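Local coordinates for GDSL-like protein (Roseburia intestinalis L1-82, PDB 6HFZ) that removes acetyl groups from acetylated mannans, acting as a two-domain carbohydrate esterase of a gut commensal, at residues A[61-64]-A[65-69]; A[115-118]-A[119-122]. One frame throughout, in Å; residues are numbered along the deposited sequence.

Contact 1. Residues A[61-64]-A[65-69]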
# COMPACT_ATOMS: atom_id res chain seq x y z
N GLU A 61 16.41 -8.47 9.95
CA GLU A 61 17.38 -9.23 10.75
C GLU A 61 18.18 -10.18 9.85
O GLU A 61 19.38 -10.37 10.10
CB GLU A 61 16.69 -9.93 11.93
CG GLU A 61 16.31 -8.95 13.02
CD GLU A 61 15.91 -9.53 14.36
OE1 GLU A 61 15.17 -10.52 14.37
OE2 GLU A 61 16.32 -8.95 15.39
N TRP A 62 17.54 -10.77 8.82
CA TRP A 62 18.28 -11.57 7.83
C TRP A 62 19.44 -10.80 7.22
O TRP A 62 20.54 -11.34 7.16
CB TRP A 62 17.38 -12.18 6.74
CG TRP A 62 18.10 -13.05 5.76
CD1 TRP A 62 18.26 -14.41 5.84
CD2 TRP A 62 18.76 -12.64 4.55
NE1 TRP A 62 18.99 -14.85 4.77
CE2 TRP A 62 19.35 -13.78 3.98
CE3 TRP A 62 18.98 -11.41 3.93
CZ2 TRP A 62 20.04 -13.74 2.78
CZ3 TRP A 62 19.68 -11.36 2.75
CH2 TRP A 62 20.23 -12.52 2.20
N TRP A 63 19.21 -9.57 6.72
CA TRP A 63 20.28 -8.76 6.13
C TRP A 63 21.42 -8.57 7.16
O TRP A 63 22.59 -8.83 6.84
CB TRP A 63 19.73 -7.42 5.61
CG TRP A 63 18.93 -7.55 4.35
CD1 TRP A 63 17.56 -7.66 4.22
CD2 TRP A 63 19.45 -7.60 3.02
NE1 TRP A 63 17.22 -7.77 2.89
CE2 TRP A 63 18.35 -7.72 2.14
CE3 TRP A 63 20.74 -7.51 2.49
CZ2 TRP A 63 18.52 -7.79 0.76
CZ3 TRP A 63 20.91 -7.59 1.13
CH2 TRP A 63 19.81 -7.72 0.28
N LYS A 64 21.08 -8.10 8.35
CA LYS A 64 22.08 -7.85 9.44
C LYS A 64 22.94 -9.10 9.69
O LYS A 64 24.16 -9.00 9.78
CB LYS A 64 21.39 -7.44 10.73
CG LYS A 64 20.77 -6.06 10.70
CD LYS A 64 20.14 -5.69 12.01
CE LYS A 64 21.15 -5.52 13.12
NZ LYS A 64 20.46 -5.22 14.40
N LYS A 65 22.30 -10.28 9.81
CA LYS A 65 22.97 -11.52 10.20
C LYS A 65 23.81 -12.08 9.04
O LYS A 65 24.91 -12.64 9.24
CB LYS A 65 21.97 -12.59 10.65
CG LYS A 65 22.61 -13.84 11.24
CD LYS A 65 23.44 -13.57 12.51
CE LYS A 65 24.42 -14.68 12.87
NZ LYS A 65 23.72 -15.96 13.15
N THR A 66 23.32 -11.92 7.82
CA THR A 66 24.00 -12.43 6.67
C THR A 66 25.24 -11.58 6.36
O THR A 66 26.20 -12.13 5.90
CB THR A 66 23.02 -12.57 5.49
OG1 THR A 66 21.96 -13.40 5.96
CG2 THR A 66 23.61 -13.20 4.24
N PHE A 67 25.18 -10.25 6.61
CA PHE A 67 26.25 -9.31 6.23
C PHE A 67 26.59 -8.45 7.44
O PHE A 67 26.21 -7.28 7.52
CB PHE A 67 25.83 -8.48 5.00
CG PHE A 67 25.31 -9.26 3.81
CD1 PHE A 67 26.18 -9.84 2.89
CD2 PHE A 67 23.94 -9.39 3.58
CE1 PHE A 67 25.70 -10.53 1.78
CE2 PHE A 67 23.47 -10.07 2.47
CZ PHE A 67 24.34 -10.65 1.57
N PRO A 68 27.23 -9.02 8.50
CA PRO A 68 27.48 -8.28 9.74
C PRO A 68 28.39 -7.04 9.60
O PRO A 68 28.40 -6.18 10.50
CB PRO A 68 28.13 -9.30 10.68
CG PRO A 68 28.63 -10.41 9.77
CD PRO A 68 27.71 -10.41 8.56
N GLN A 69 29.12 -6.96 8.49
CA GLN A 69 30.04 -5.88 8.18
C GLN A 69 29.28 -4.65 7.66
O GLN A 69 29.82 -3.55 7.67
CB GLN A 69 31.11 -6.36 7.18
CG GLN A 69 30.58 -6.96 5.88
CD GLN A 69 30.24 -8.43 5.93
OE1 GLN A 69 29.85 -8.97 6.97
NE2 GLN A 69 30.38 -9.11 4.80
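Trp-62, Trp-63 and Phe-67 form a local aromatic cluster, with Thr-66 packed on Trp-62, where helix 55-66 ends in the alpha/beta part of this SGNH-type esterase. The end of the helix is marked by Phe-67, the first residue to leave helical backbone angles; its N still closes a bond of 3.0 Å to Trp-63 O. One residue earlier, Trp-62 O accepts twice. Thr-66 N and Thr-66 OG1, the latter at 2.8 Å, reach it from opposite faces of the carbonyl plane. With OG1 beside its own backbone N (chi1 -56°), Thr-66 also lays this hydroxyl oxygen over the centre of the Trp-62 indole, 3.3 Å above its plane. Thr-66 CB adds a CH-pi contact, 4.1 Å from the centroid of the six-membered ring.

Phe-67 completes the cluster by turning its edge toward the Trp-62 face in an offset edge-to-face pair, planes at 81°. Beside Trp-63 it lies rim to rim instead, with Phe-67 CE2 3.7 Å from Trp-63 CE3. Helix 18-28 packs on all three aromatic residues, and helix 196-215 on Trp-62 and Phe-67. An alanine in place of Trp-62 would probably leave the Phe-67 edge and the Thr-66 side chain without the ring face they pack on. The Thr-66 hydroxyl hydrogen is spent on Trp-62 O, so it is the oxygen that faces the indole, probably without an O-H pointed at the ring.

Contact 2. Residues A[115-118]-A[119-122]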
# COMPACT_ATOMS: atom_id res chain seq x y z
N GLU A 115 -8.67 -5.41 -12.74
CA GLU A 115 -7.85 -4.66 -13.69
C GLU A 115 -7.48 -3.28 -13.15
O GLU A 115 -6.39 -2.81 -13.44
CB GLU A 115 -8.56 -4.57 -15.03
CG GLU A 115 -8.68 -5.93 -15.68
CD GLU A 115 -7.79 -6.16 -16.88
OE1 GLU A 115 -6.76 -5.43 -17.04
OE2 GLU A 115 -8.15 -7.05 -17.69
N HIS A 116 -8.37 -2.68 -12.35
CA HIS A 116 -8.12 -1.40 -11.67
C HIS A 116 -6.84 -1.49 -10.82
O HIS A 116 -5.97 -0.63 -10.95
CB HIS A 116 -9.34 -1.03 -10.82
CG HIS A 116 -9.10 0.14 -9.94
ND1 HIS A 116 -9.04 1.44 -10.42
CD2 HIS A 116 -8.84 0.21 -8.61
CE1 HIS A 116 -8.75 2.25 -9.41
NE2 HIS A 116 -8.64 1.53 -8.30
N PHE A 117 -6.76 -2.50 -9.95
CA PHE A 117 -5.59 -2.70 -9.10
C PHE A 117 -4.36 -3.17 -9.87
O PHE A 117 -3.22 -2.86 -9.48
CB PHE A 117 -5.98 -3.55 -7.88
CG PHE A 117 -6.81 -2.77 -6.89
CD1 PHE A 117 -6.26 -1.71 -6.17
CD2 PHE A 117 -8.15 -3.08 -6.68
CE1 PHE A 117 -7.05 -0.95 -5.31
CE2 PHE A 117 -8.92 -2.35 -5.78
CZ PHE A 117 -8.37 -1.29 -5.10
N MSE A 118 -4.54 -3.90 -10.98
CA MSE A 118 -3.41 -4.18 -11.86
C MSE A 118 -2.79 -2.86 -12.31
O MSE A 118 -1.56 -2.71 -12.33
CB MSE A 118 -3.66 -5.06 -13.08
CG MSE A 118 -2.33 -5.51 -13.61
SE MSE A 118 -2.56 -6.96 -14.94
CE MSE A 118 -4.24 -6.31 -15.74
N GLU A 119 -3.65 -1.90 -12.65
CA GLU A 119 -3.20 -0.60 -13.16
C GLU A 119 -2.52 0.23 -12.06
O GLU A 119 -1.44 0.78 -12.28
CB GLU A 119 -4.38 0.14 -13.79
CG GLU A 119 -3.94 1.38 -14.56
CD GLU A 119 -5.03 2.15 -15.30
OE1 GLU A 119 -6.21 1.72 -15.28
OE2 GLU A 119 -4.72 3.19 -15.87
N THR A 120 -3.12 0.28 -10.87
CA THR A 120 -2.51 1.03 -9.76
C THR A 120 -1.17 0.38 -9.36
O THR A 120 -0.19 1.09 -9.10
CB THR A 120 -3.45 1.27 -8.58
OG1 THR A 120 -3.76 -0.01 -7.99
CG2 THR A 120 -4.75 1.94 -8.97
N TYR A 121 -1.13 -0.94 -9.21
CA TYR A 121 0.13 -1.64 -8.88
C TYR A 121 1.21 -1.42 -9.94
O TYR A 121 2.38 -1.25 -9.60
CB TYR A 121 -0.19 -3.11 -8.71
CG TYR A 121 0.80 -4.00 -8.03
CD1 TYR A 121 0.78 -4.13 -6.65
CD2 TYR A 121 1.59 -4.86 -8.77
CE1 TYR A 121 1.56 -5.06 -6.02
CE2 TYR A 121 2.40 -5.79 -8.15
CZ TYR A 121 2.38 -5.89 -6.76
OH TYR A 121 3.10 -6.85 -6.10
N GLU A 122 0.83 -1.41 -11.23
CA GLU A 122 1.80 -1.13 -12.28
C GLU A 122 2.41 0.28 -12.09
O GLU A 122 3.64 0.43 -12.18
CB GLU A 122 1.22 -1.27 -13.69
CG GLU A 122 2.28 -0.97 -14.72
CD GLU A 122 1.98 -1.44 -16.14
OE1 GLU A 122 2.93 -1.93 -16.82
OE2 GLU A 122 0.82 -1.37 -16.52
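His-116 holds CG anti to its backbone N (chi1 171°), and Thr-120, one turn on, has OG1 between its backbone N and carbonyl carbon (chi1 66°); together these rotations place Thr-120 CG2 over a face of the imidazole. The pair lies in the first two turns of helix 115-129, the crossover helix of a beta-alpha-beta unit that links strand 102-106 to strand 136-141 in the alpha/beta fold of SGNH hydrolases. The evidence for a CH-pi contact is a distance of 4.2 Å from Thr-120 CG2 to the ring centroid, 24° off the normal. The methyl is offset toward the rim, 4.0 Å from His-116 NE2.

The hydroxyl branch of Thr-120 goes elsewhere. The Thr-120 and Phe-117 side chains lie side by side, with Thr-120 OG1 3.5 Å from Phe-117 CD1. The reach of Thr-120 OG1 to Phe-117 O, 3.3 Å, is at most a weak bond, and the firmer partner is Ser-84 OG. Within the helix, Thr-120 N bonds to His-116 O at 3.0 Å, and the next two bonds of the same kind run from Tyr-121 N to Phe-117 O and from Glu-122 N to O of Met-118, a selenomethionine.

The polar ends are taken up by neighbouring parts of the chain. His-116 ND1 meets Glu-337 and NE2 meets Gln-85, an arrangement consistent with a protonated ring, and Glu-119 bonds to Thr-234 and His-338. Glu-122 is held by Tyr-162, Thr-231 and the Leu-230 backbone N, which would probably stabilise a buried carboxylate. Inside the first turns, His-116 sets its edge against the face of the next ring: His-116 CD2 stands 3.7 Å above the Phe-117 plane, over its centre.

How the contacts relate
Both contacts are single stretches of helix in the alpha/beta part of the chain, but on different helices: 61-69 closes helix 55-66, and 115-122 opens helix 115-129. Their centres lie 34 Å apart and their nearest atoms about 17 Å, so they do not touch. Contact 1 is peripheral, its centre about 26 Å from that of the chain, and only partly buried; its cohesion is aromatic, with Lys-64 and Lys-65 exposed beside it. Contact 2, its centre about 12 Å from that of the chain, is mostly buried, and the carboxylates of Glu-119 and Glu-122 and the imidazole of His-116 are matched by hydrogen bonds to surrounding elements. Each sets a threonine against an earlier ring, oxygen first in one and methyl in the other.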